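Long-range contact in alcohol dehydrogenase (Thermus thermophilus, PDB 2EIH), which probably acts as a zinc-containing, nicotinamide-dependent alcohol dehydrogenase, an oxidoreductase of the medium-chain type: residues 169-174 / 193-198. Residues are numbered along the deposited sequence; the frame is centred on the assembly and turned at random.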
# COMPACT_ATOMS: atom_id res chain seq x y z
N ASP A 169 -0.53 19.11 -4.23
CA ASP A 169 -0.53 20.10 -5.27
C ASP A 169 -0.35 19.29 -6.54
O ASP A 169 0.72 18.73 -6.79
CB ASP A 169 0.62 21.09 -5.09
CG ASP A 169 0.24 22.24 -4.20
OD1 ASP A 169 0.94 22.50 -3.20
OD2 ASP A 169 -0.79 22.90 -4.51
N VAL A 170 -1.42 19.19 -7.32
CA VAL A 170 -1.39 18.44 -8.57
C VAL A 170 -1.25 19.40 -9.75
O VAL A 170 -1.94 20.42 -9.81
CB VAL A 170 -2.67 17.59 -8.74
CG1 VAL A 170 -2.63 16.85 -10.07
CG2 VAL A 170 -2.80 16.61 -7.59
N LEU A 171 -0.35 19.09 -10.67
CA LEU A 171 -0.15 19.90 -11.86
C LEU A 171 -0.64 19.09 -13.06
O LEU A 171 -0.20 17.95 -13.26
CB LEU A 171 1.34 20.24 -12.05
CG LEU A 171 1.80 20.90 -13.36
CD1 LEU A 171 1.31 22.35 -13.45
CD2 LEU A 171 3.32 20.88 -13.43
N VAL A 172 -1.57 19.66 -13.81
CA VAL A 172 -2.11 19.00 -15.00
C VAL A 172 -1.64 19.79 -16.24
O VAL A 172 -1.82 21.01 -16.31
CB VAL A 172 -3.65 18.99 -15.00
CG1 VAL A 172 -4.17 18.26 -16.23
CG2 VAL A 172 -4.16 18.33 -13.72
N MET A 173 -1.04 19.10 -17.20
CA MET A 173 -0.53 19.74 -18.41
C MET A 173 -1.51 19.84 -19.56
O MET A 173 -2.31 18.93 -19.81
CB MET A 173 0.73 19.01 -18.90
CG MET A 173 1.92 19.08 -17.97
SD MET A 173 2.57 20.75 -17.80
CE MET A 173 3.80 20.76 -19.14
N ALA A 174 -1.42 20.96 -20.28
CA ALA A 174 -2.26 21.23 -21.45
C ALA A 174 -3.74 20.92 -21.24
O ALA A 174 -4.21 19.86 -21.63
CB ALA A 174 -1.73 20.44 -22.63
N ARG A 193 -5.08 20.39 -4.85
CA ARG A 193 -5.15 21.78 -5.25
C ARG A 193 -4.57 21.70 -6.65
O ARG A 193 -3.37 21.45 -6.82
CB ARG A 193 -4.26 22.64 -4.37
CG ARG A 193 -4.74 24.07 -4.23
CD ARG A 193 -3.99 24.73 -3.09
NE ARG A 193 -2.60 24.94 -3.46
CZ ARG A 193 -2.17 26.03 -4.10
NH1 ARG A 193 -3.03 27.00 -4.41
NH2 ARG A 193 -0.89 26.14 -4.45
N VAL A 194 -5.42 21.88 -7.66
CA VAL A 194 -4.97 21.78 -9.03
C VAL A 194 -4.46 23.04 -9.68
O VAL A 194 -5.07 24.09 -9.60
CB VAL A 194 -6.07 21.23 -9.95
CG1 VAL A 194 -5.57 21.21 -11.39
CG2 VAL A 194 -6.48 19.84 -9.50
N ILE A 195 -3.32 22.90 -10.34
CA ILE A 195 -2.72 23.98 -11.08
C ILE A 195 -2.74 23.45 -12.50
O ILE A 195 -2.14 22.40 -12.77
CB ILE A 195 -1.26 24.25 -10.64
CG1 ILE A 195 -1.19 24.54 -9.15
CG2 ILE A 195 -0.70 25.40 -11.41
CD1 ILE A 195 -1.25 23.27 -8.24
N ALA A 196 -3.43 24.12 -13.41
CA ALA A 196 -3.49 23.65 -14.80
C ALA A 196 -2.76 24.58 -15.76
O ALA A 196 -2.78 25.80 -15.59
CB ALA A 196 -4.95 23.50 -15.23
N THR A 197 -2.12 24.01 -16.77
CA THR A 197 -1.40 24.82 -17.76
C THR A 197 -1.99 24.60 -19.15
O THR A 197 -2.41 23.50 -19.50
CB THR A 197 0.11 24.48 -17.80
OG1 THR A 197 0.30 23.15 -18.31
CG2 THR A 197 0.72 24.58 -16.41
N ALA A 198 -2.02 25.68 -19.94
CA ALA A 198 -2.54 25.63 -21.30
C ALA A 198 -1.83 26.70 -22.12
O ALA A 198 -1.05 27.49 -21.57
CB ALA A 198 -4.04 25.88 -21.31
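Val170 and Val172 pair with Arg193, Ile195 and Thr197 as neighbouring parallel strands, and the helix 180-189 between them completes the first beta-alpha-beta crossover of a Rossmann-type nucleotide-binding fold. The ladder follows the parallel rule that one residue bonds to two partners flanking its opposite number: Val170 N donates to Arg193 O at 3.0 Å, while Val170 O accepts Ile195 N. Val172 repeats the pattern two residues on, its N bonded to Ile195 O and its O receiving Thr197 N. Beyond this last ladder bond, the hydroxyl of Thr197 is tucked over its own backbone, flanked by N and C, where OG1 accepts a weak bond from Ala174 N at 3.4 Å and touches Met173 SD at 3.3 Å.

Side chains alternate between the two faces. On one, Val172 CG2 meets Val194 CG1 at 4.0 Å. On the other, Leu171 CD1 reaches across to Thr197 CG2 at 3.8 Å, and Ile195 CD1 lies 3.3 Å from Val170 O. At the start of the strands this second face turns polar. Asp169 and Arg193 run side by side, and Asp169 OD2 offers its syn lone pair to Arg193 NE at 2.9 Å in a salt bridge, with a weak second bond from NH2. The N-H approaches at a bent 130°, and the carboxylate stands almost upright to the guanidinium, 84° between planes. A bend at chi3 (70°) turns NE toward the carboxylate, with OD2 tilted from the guanidinium plane.

Further out, helix 180-189 packs on the valine face, Ile184 against Val172 and Ala187 against Val194. A leucine in place of Arg193 would probably leave Asp169 OD2 without its charged mate and Leu230 O without a donor. Second-shell partners hold both charged groups: Lys234 NZ pairs with Asp169 OD1, and Leu230 O accepts from Arg193 NH2.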